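PDB 4ZL8: Thiol:disulfide interchange protein DsbA from Pseudomonas aeruginosa, which probably introduces disulfide bonds into other periplasmic proteins by passing on its own redox-active disulfide. Local coordinates for residues P154-I166 / T175-R187. The protein carries 1 engineered substitution. Sequence-based numbering, arbitrary orientation.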
ATOM      1  N   PRO A 154      -3.617  -5.421   6.795  1.00  9.30           N
ATOM      2  CA  PRO A 154      -2.379  -5.001   6.121  1.00  9.55           C
ATOM      3  C   PRO A 154      -1.372  -6.141   6.056  1.00 11.75           C
ATOM      4  O   PRO A 154      -1.244  -6.919   6.996  1.00 11.87           O
ATOM      5  CB  PRO A 154      -1.887  -3.856   6.998  1.00 11.59           C
ATOM      6  CG  PRO A 154      -2.444  -4.158   8.366  1.00 11.99           C
ATOM      7  CD  PRO A 154      -3.750  -4.856   8.151  1.00 11.91           C
ATOM      8  N   THR A 155      -0.644  -6.210   4.937  1.00  9.52           N
ATOM      9  CA  THR A 155       0.419  -7.193   4.743  1.00  8.40           C
ATOM     10  C   THR A 155       1.594  -6.492   4.113  1.00  9.31           C
ATOM     11  O   THR A 155       1.435  -5.633   3.244  1.00 10.81           O
ATOM     12  CB  THR A 155      -0.039  -8.337   3.840  1.00 10.61           C
ATOM     13  OG1 THR A 155      -1.102  -9.051   4.481  1.00 11.38           O
ATOM     14  CG2 THR A 155       1.088  -9.326   3.534  1.00 10.77           C
ATOM     15  N   MET A 156       2.778  -6.848   4.588  1.00  8.97           N
ATOM     16  CA  MET A 156       4.018  -6.275   4.084  1.00  8.90           C
ATOM     17  C   MET A 156       4.722  -7.277   3.173  1.00  8.91           C
ATOM     18  O   MET A 156       4.709  -8.487   3.425  1.00  9.00           O
ATOM     19  CB  MET A 156       4.969  -5.992   5.242  1.00 10.42           C
ATOM     20  CG  MET A 156       4.413  -5.117   6.341  1.00 10.42           C
ATOM     21  SD  MET A 156       3.886  -3.485   5.777  1.00 12.15           S
ATOM     22  CE  MET A 156       5.369  -2.836   5.073  1.00 13.77           C
ATOM     23  N   VAL A 157       5.348  -6.752   2.118  1.00  8.98           N
ATOM     24  CA  VAL A 157       6.247  -7.544   1.282  1.00  9.29           C
ATOM     25  C   VAL A 157       7.525  -6.751   1.064  1.00  9.27           C
ATOM     26  O   VAL A 157       7.490  -5.603   0.614  1.00 10.11           O
ATOM     27  CB  VAL A 157       5.636  -7.954  -0.093  1.00  9.36           C
ATOM     28  CG1 VAL A 157       6.633  -8.796  -0.881  1.00 10.60           C
ATOM     29  CG2 VAL A 157       4.325  -8.700   0.092  1.00  9.48           C
ATOM     30  N   VAL A 158       8.649  -7.367   1.412  1.00  8.41           N
ATOM     31  CA  VAL A 158       9.955  -6.753   1.205  1.00  8.62           C
ATOM     32  C   VAL A 158      10.681  -7.373   0.028  1.00  9.54           C
ATOM     33  O   VAL A 158      10.829  -8.612  -0.061  1.00  9.47           O
ATOM     34  CB  VAL A 158      10.816  -6.815   2.477  1.00  9.60           C
ATOM     35  CG1 VAL A 158      12.242  -6.382   2.219  1.00  9.82           C
ATOM     36  CG2 VAL A 158      10.210  -5.915   3.544  1.00 10.63           C
ATOM     37  N   ASN A 159      11.102  -6.478  -0.868  1.00  9.03           N
ATOM     38  CA  ASN A 159      11.879  -6.765  -2.071  1.00 10.80           C
ATOM     39  C   ASN A 159      11.331  -7.890  -2.942  1.00 10.04           C
ATOM     40  O   ASN A 159      12.070  -8.617  -3.597  1.00 10.84           O
ATOM     41  CB  ASN A 159      13.358  -7.008  -1.748  1.00 10.18           C
ATOM     42  CG  ASN A 159      14.271  -6.276  -2.685  1.00 10.51           C
ATOM     43  OD1 ASN A 159      13.878  -5.283  -3.299  1.00 11.38           O
ATOM     44  ND2 ASN A 159      15.496  -6.774  -2.820  1.00 13.71           N
ATOM     45  N   GLY A 160      10.008  -7.990  -2.975  1.00  9.74           N
ATOM     46  CA  GLY A 160       9.339  -8.986  -3.799  1.00 10.03           C
ATOM     47  C   GLY A 160       9.551 -10.412  -3.316  1.00 10.12           C
ATOM     48  O   GLY A 160       9.240 -11.360  -4.021  1.00 11.54           O
ATOM     49  N   LYS A 161      10.084 -10.550  -2.101  1.00 10.02           N
ATOM     50  CA  LYS A 161      10.631 -11.823  -1.638  1.00 12.00           C
ATOM     51  C   LYS A 161      10.080 -12.304  -0.299  1.00 11.07           C
ATOM     52  O   LYS A 161      10.062 -13.512  -0.067  1.00 12.85           O
ATOM     53  CB  LYS A 161      12.170 -11.710  -1.498  1.00 14.57           C
ATOM     54  CG  LYS A 161      12.921 -11.718  -2.810  1.00 23.89           C
ATOM     55  CD  LYS A 161      14.416 -11.525  -2.576  1.00 22.90           C
ATOM     56  CE  LYS A 161      15.115 -11.095  -3.852  1.00 30.98           C
ATOM     57  NZ  LYS A 161      16.517 -10.652  -3.635  1.00 28.06           N
ATOM     58  N   TYR A 162       9.756 -11.394   0.617  1.00 10.11           N
ATOM     59  CA  TYR A 162       9.433 -11.784   1.992  1.00 10.54           C
ATOM     60  C   TYR A 162       8.077 -11.220   2.361  1.00 10.58           C
ATOM     61  O   TYR A 162       7.855 -10.007   2.245  1.00 11.02           O
ATOM     62  CB  TYR A 162      10.476 -11.250   2.983  1.00  9.95           C
ATOM     63  CG  TYR A 162      11.897 -11.516   2.592  1.00 10.66           C
ATOM     64  CD1 TYR A 162      12.438 -12.785   2.671  1.00 11.13           C
ATOM     65  CD2 TYR A 162      12.701 -10.483   2.134  1.00 10.22           C
ATOM     66  CE1 TYR A 162      13.762 -13.022   2.308  1.00 12.59           C
ATOM     67  CE2 TYR A 162      14.000 -10.707   1.767  1.00 12.46           C
ATOM     68  CZ  TYR A 162      14.517 -11.975   1.858  1.00 13.12           C
ATOM     69  OH  TYR A 162      15.814 -12.219   1.512  1.00 14.90           O
ATOM     70  N   ARG A 163       7.170 -12.082   2.826  1.00  9.16           N
ATOM     71  CA  ARG A 163       5.816 -11.646   3.184  1.00 10.28           C
ATOM     72  C   ARG A 163       5.595 -11.822   4.669  1.00  8.85           C
ATOM     73  O   ARG A 163       5.968 -12.846   5.236  1.00 11.27           O
ATOM     74  CB  ARG A 163       4.776 -12.435   2.389  1.00  9.61           C
ATOM     75  CG  ARG A 163       3.356 -11.924   2.533  1.00 10.13           C
ATOM     76  CD  ARG A 163       2.336 -12.849   1.869  1.00 11.57           C
ATOM     77  NE  ARG A 163       2.264 -14.135   2.528  1.00 12.23           N
ATOM     78  CZ  ARG A 163       2.212 -15.311   1.915  1.00 14.07           C
ATOM     79  NH1 ARG A 163       2.133 -16.403   2.637  1.00 15.30           N
ATOM     80  NH2 ARG A 163       2.259 -15.412   0.582  1.00 16.65           N
ATOM     81  N   PHE A 164       4.974 -10.828   5.292  1.00  9.85           N
ATOM     82  CA  PHE A 164       4.710 -10.880   6.732  1.00 10.40           C
ATOM     83  C   PHE A 164       3.583  -9.927   7.081  1.00 10.84           C
ATOM     84  O   PHE A 164       3.246  -9.051   6.295  1.00 10.62           O
ATOM     85  CB  PHE A 164       5.973 -10.590   7.558  1.00 10.23           C
ATOM     86  CG  PHE A 164       6.694  -9.320   7.196  1.00 10.80           C
ATOM     87  CD1 PHE A 164       7.521  -9.278   6.082  1.00 10.74           C
ATOM     88  CD2 PHE A 164       6.588  -8.168   7.996  1.00  9.60           C
ATOM     89  CE1 PHE A 164       8.215  -8.125   5.751  1.00 11.41           C
ATOM     90  CE2 PHE A 164       7.302  -7.017   7.669  1.00 10.03           C
ATOM     91  CZ  PHE A 164       8.102  -7.000   6.540  1.00 10.89           C
ATOM     92  N   ASP A 165       2.969 -10.120   8.242  1.00 10.58           N
ATOM     93  CA  ASP A 165       1.919  -9.201   8.651  1.00  9.29           C
ATOM     94  C   ASP A 165       2.050  -8.906  10.134  1.00 11.72           C
ATOM     95  O   ASP A 165       3.012  -9.357  10.770  1.00 12.11           O
ATOM     96  CB  ASP A 165       0.524  -9.702   8.232  1.00 10.75           C
ATOM     97  CG  ASP A 165       0.160 -11.045   8.812  1.00 12.87           C
ATOM     98  OD1 ASP A 165       0.530 -11.347   9.954  1.00 13.78           O
ATOM     99  OD2 ASP A 165      -0.607 -11.791   8.149  1.00 15.58           O
ATOM    100  N   ILE A 166       1.135  -8.133  10.699  1.00 10.16           N
ATOM    101  CA  ILE A 166       1.301  -7.702  12.070  1.00 13.02           C
ATOM    102  C   ILE A 166       1.236  -8.899  13.002  1.00 16.20           C
ATOM    103  O   ILE A 166       1.978  -8.987  13.982  1.00 16.88           O
ATOM    104  CB  ILE A 166       0.295  -6.604  12.443  1.00 12.77           C
ATOM    105  CG1 ILE A 166       0.557  -5.354  11.581  1.00 12.58           C
ATOM    106  CG2 ILE A 166       0.385  -6.286  13.921  1.00 16.25           C
ATOM    107  CD1 ILE A 166      -0.489  -4.267  11.711  1.00 14.72           C
ATOM    108  N   THR A 175       6.603  -5.447  13.451  1.00 12.56           N
ATOM    109  CA  THR A 175       6.475  -5.492  11.996  1.00 11.40           C
ATOM    110  C   THR A 175       7.532  -4.610  11.322  1.00 10.21           C
ATOM    111  O   THR A 175       8.145  -5.002  10.304  1.00 11.15           O
ATOM    112  CB  THR A 175       5.057  -5.065  11.563  1.00 10.80           C
ATOM    113  OG1 THR A 175       4.103  -5.947  12.158  1.00 12.38           O
ATOM    114  CG2 THR A 175       4.863  -5.137  10.068  1.00 10.09           C
ATOM    115  N   LEU A 176       7.757  -3.422  11.871  1.00 11.44           N
ATOM    116  CA  LEU A 176       8.753  -2.511  11.310  1.00 11.65           C
ATOM    117  C   LEU A 176      10.167  -2.981  11.611  1.00 12.87           C
ATOM    118  O   LEU A 176      11.061  -2.828  10.770  1.00 11.93           O
ATOM    119  CB  LEU A 176       8.588  -1.124  11.914  1.00 18.53           C
ATOM    120  CG  LEU A 176       7.243  -0.413  11.895  1.00 27.25           C
ATOM    121  CD1 LEU A 176       7.409   0.980  12.520  1.00 26.35           C
ATOM    122  CD2 LEU A 176       6.714  -0.329  10.504  1.00 20.72           C
ATOM    123  N   LYS A 177      10.406  -3.538  12.791  1.00 11.93           N
ATOM    124  CA  LYS A 177      11.728  -4.096  13.074  1.00 11.34           C
ATOM    125  C   LYS A 177      12.047  -5.231  12.127  1.00 12.20           C
ATOM    126  O   LYS A 177      13.186  -5.371  11.670  1.00 12.48           O
ATOM    127  CB  LYS A 177      11.816  -4.602  14.511  1.00 14.20           C
ATOM    128  CG  LYS A 177      11.762  -3.547  15.554  1.00 18.02           C
ATOM    129  CD  LYS A 177      11.906  -4.169  16.952  1.00 21.49           C
ATOM    130  CE  LYS A 177      11.801  -3.122  18.028  1.00 32.77           C
ATOM    131  NZ  LYS A 177      11.809  -3.761  19.366  1.00 32.57           N
ATOM    132  N   LEU A 178      11.065  -6.073  11.837  1.00 10.38           N
ATOM    133  CA  LEU A 178      11.263  -7.167  10.905  1.00 12.43           C
ATOM    134  C   LEU A 178      11.518  -6.623   9.506  1.00 10.52           C
ATOM    135  O   LEU A 178      12.431  -7.092   8.803  1.00 10.57           O
ATOM    136  CB  LEU A 178      10.055  -8.107  10.976  1.00 11.41           C
ATOM    137  CG  LEU A 178      10.024  -9.221   9.934  1.00 11.37           C
ATOM    138  CD1 LEU A 178      11.257 -10.111   9.960  1.00 13.82           C
ATOM    139  CD2 LEU A 178       8.773 -10.059  10.148  1.00 11.60           C
ATOM    140  N   ALA A 179      10.770  -5.608   9.093  1.00 10.10           N
ATOM    141  CA  ALA A 179      11.043  -4.968   7.806  1.00 11.44           C
ATOM    142  C   ALA A 179      12.483  -4.457   7.760  1.00  9.70           C
ATOM    143  O   ALA A 179      13.174  -4.665   6.761  1.00 10.46           O
ATOM    144  CB  ALA A 179      10.077  -3.828   7.535  1.00  8.98           C
ATOM    145  N   ASP A 180      12.917  -3.783   8.814  1.00 10.09           N
ATOM    146  CA  ASP A 180      14.275  -3.257   8.852  1.00 10.81           C
ATOM    147  C   ASP A 180      15.290  -4.389   8.678  1.00 10.80           C
ATOM    148  O   ASP A 180      16.274  -4.236   7.956  1.00 10.64           O
ATOM    149  CB  ASP A 180      14.533  -2.573  10.197  1.00  9.24           C
ATOM    150  CG  ASP A 180      13.853  -1.218  10.324  1.00 13.48           C
ATOM    151  OD1 ASP A 180      13.468  -0.634   9.298  1.00 18.37           O
ATOM    152  OD2 ASP A 180      13.732  -0.739  11.482  1.00 17.17           O
ATOM    153  N   TYR A 181      15.101  -5.482   9.405  1.00 10.76           N
ATOM    154  CA  TYR A 181      15.970  -6.654   9.330  1.00 10.57           C
ATOM    155  C   TYR A 181      16.061  -7.184   7.900  1.00 11.49           C
ATOM    156  O   TYR A 181      17.149  -7.468   7.393  1.00 10.82           O
ATOM    157  CB  TYR A 181      15.422  -7.713  10.278  1.00 11.63           C
ATOM    158  CG  TYR A 181      16.055  -9.071  10.230  1.00 13.77           C
ATOM    159  CD1 TYR A 181      17.098  -9.409  11.087  1.00 15.45           C
ATOM    160  CD2 TYR A 181      15.566 -10.041   9.368  1.00 14.75           C
ATOM    161  CE1 TYR A 181      17.640 -10.677  11.074  1.00 16.94           C
ATOM    162  CE2 TYR A 181      16.094 -11.302   9.343  1.00 15.04           C
ATOM    163  CZ  TYR A 181      17.124 -11.624  10.192  1.00 18.17           C
ATOM    164  OH  TYR A 181      17.637 -12.904  10.174  1.00 23.59           O
ATOM    165  N   LEU A 182      14.914  -7.299   7.239  1.00  9.22           N
ATOM    166  CA  LEU A 182      14.875  -7.838   5.886  1.00 10.46           C
ATOM    167  C   LEU A 182      15.472  -6.866   4.872  1.00  9.59           C
ATOM    168  O   LEU A 182      16.109  -7.271   3.891  1.00 10.49           O
ATOM    169  CB  LEU A 182      13.448  -8.256   5.520  1.00  9.68           C
ATOM    170  CG  LEU A 182      12.968  -9.424   6.378  1.00 10.76           C
ATOM    171  CD1 LEU A 182      11.446  -9.582   6.170  1.00 12.48           C
ATOM    172  CD2 LEU A 182      13.689 -10.718   6.100  1.00 12.57           C
ATOM    173  N   ILE A 183      15.303  -5.577   5.112  1.00  8.67           N
ATOM    174  CA  ILE A 183      15.976  -4.572   4.302  1.00  9.30           C
ATOM    175  C   ILE A 183      17.493  -4.736   4.414  1.00 10.20           C
ATOM    176  O   ILE A 183      18.197  -4.746   3.389  1.00  9.92           O
ATOM    177  CB  ILE A 183      15.559  -3.138   4.686  1.00  9.06           C
ATOM    178  CG1 ILE A 183      14.097  -2.868   4.285  1.00 10.97           C
ATOM    179  CG2 ILE A 183      16.473  -2.119   4.041  1.00 10.80           C
ATOM    180  CD1 ILE A 183      13.511  -1.683   4.976  1.00 11.76           C
ATOM    181  N   GLU A 184      18.023  -4.897   5.623  1.00  9.48           N
ATOM    182  CA  GLU A 184      19.455  -5.132   5.779  1.00  9.03           C
ATOM    183  C   GLU A 184      19.907  -6.418   5.082  1.00  8.60           C
ATOM    184  O   GLU A 184      20.979  -6.468   4.497  1.00 10.48           O
ATOM    185  CB  GLU A 184      19.848  -5.173   7.260  1.00 10.94           C
ATOM    186  CG  GLU A 184      19.677  -3.839   7.999  1.00 10.13           C
ATOM    187  CD  GLU A 184      20.637  -2.754   7.595  1.00 11.63           C
ATOM    188  OE1 GLU A 184      21.610  -2.990   6.841  1.00 12.14           O
ATOM    189  OE2 GLU A 184      20.405  -1.613   8.041  1.00 12.99           O
ATOM    190  N   LYS A 185      19.084  -7.448   5.138  1.00 10.05           N
ATOM    191  CA  LYS A 185      19.395  -8.716   4.486  0.87 10.30           C
ATOM    192  C   LYS A 185      19.598  -8.472   2.987  1.00 10.21           C
ATOM    193  O   LYS A 185      20.568  -8.957   2.381  1.00 11.36           O
ATOM    194  CB  LYS A 185      18.259  -9.708   4.746  0.87 11.02           C
ATOM    195  CG  LYS A 185      18.474 -11.079   4.131  0.87 12.41           C
ATOM    196  CD  LYS A 185      17.353 -12.032   4.533  0.87 15.40           C
ATOM    197  CE  LYS A 185      17.474 -13.422   3.903  0.87 18.48           C
ATOM    198  NZ  LYS A 185      18.570 -14.240   4.484  0.87 24.97           N
ATOM    199  N   GLU A 186      18.681  -7.710   2.402  1.00 10.24           N
ATOM    200  CA  GLU A 186      18.737  -7.466   0.980  1.00 10.56           C
ATOM    201  C   GLU A 186      19.884  -6.511   0.628  1.00 10.48           C
ATOM    202  O   GLU A 186      20.501  -6.655  -0.428  1.00 12.46           O
ATOM    203  CB  GLU A 186      17.397  -6.932   0.495  1.00 10.62           C
ATOM    204  CG  GLU A 186      16.278  -7.950   0.535  1.00 10.22           C
ATOM    205  CD  GLU A 186      16.604  -9.137  -0.310  1.00 12.57           C
ATOM    206  OE1 GLU A 186      16.983 -10.184   0.235  1.00 13.74           O
ATOM    207  OE2 GLU A 186      16.542  -8.996  -1.543  1.00 15.45           O
ATOM    208  N   ARG A 187      20.186  -5.549   1.499  1.00  9.68           N
ATOM    209  CA  ARG A 187      21.311  -4.646   1.254  1.00  9.78           C
ATOM    210  C   ARG A 187      22.636  -5.398   1.245  1.00 12.01           C
ATOM    211  O   ARG A 187      23.550  -5.054   0.494  1.00 11.47           O
ATOM    212  CB  ARG A 187      21.339  -3.511   2.286  1.00  9.76           C
ATOM    213  CG  ARG A 187      22.353  -2.435   1.979  1.00 11.28           C
ATOM    214  CD  ARG A 187      22.278  -1.266   2.945  1.00 12.19           C
ATOM    215  NE  ARG A 187      21.038  -0.500   2.790  1.00 11.69           N
ATOM    216  CZ  ARG A 187      20.061  -0.399   3.690  1.00 11.82           C
ATOM    217  NH1 ARG A 187      20.124  -1.014   4.877  1.00 12.17           N
ATOM    218  NH2 ARG A 187      19.007   0.338   3.412  1.00 11.46           N
TER
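The C-terminal beta-beta-alpha unit of the thioredoxin fold is closed here: the hairpin of strands 155-158 and 162-165 lays one face against helix 175-187, which runs 14° from the direction of the first strand. Met156, Val158, Tyr162 and Phe164 all send their CB toward the helix, as alternation along strands requires. Phe164 fills the middle. With chi1 at 53°, its CG is tucked in between N and C of its own backbone, which swings the ring between Leu178 CG, 4.2 Å from the ring centroid over one face, and Met156 CB on the other, while CZ meets Ala179, whose small side chain lets the ring approach the helix backbone. Leu182 serves both aromatics with its two branches: CD1 lies 3.6 Å from Phe164 CE1, and CD2 stands over the Tyr162 ring, 11° off its normal. The opposite face of that tyrosine is covered by Lys161 CB, so the ring is sandwiched between two aliphatic groups.

Toward the turn the packing becomes polar, and Glu186 gathers three donors. Tyr162 OH gives its proton to OE1 of Glu186 at 2.7 Å, from above the carboxylate plane. Asn159 ND2 gives a nearly straight bond, 2.8 Å long, to the anti lone pair of Glu186 OE2, and the extended Lys161 chain brings NZ to the syn lone pair of Glu186 OE2 at 2.7 Å as a salt bridge. This grip suits a buried carboxylate and probably favours its charged form. Asn159 OD1 also bonds Glu28 N, linking the turn to strand 27-33. Because Lys161 N and Tyr162 N both donate to Val158 O, the hairpin has a classic beta bulge beside its turn. Hairpin and covering helix together form the beta-beta-alpha half typical of thioredoxin folds, DsbA included.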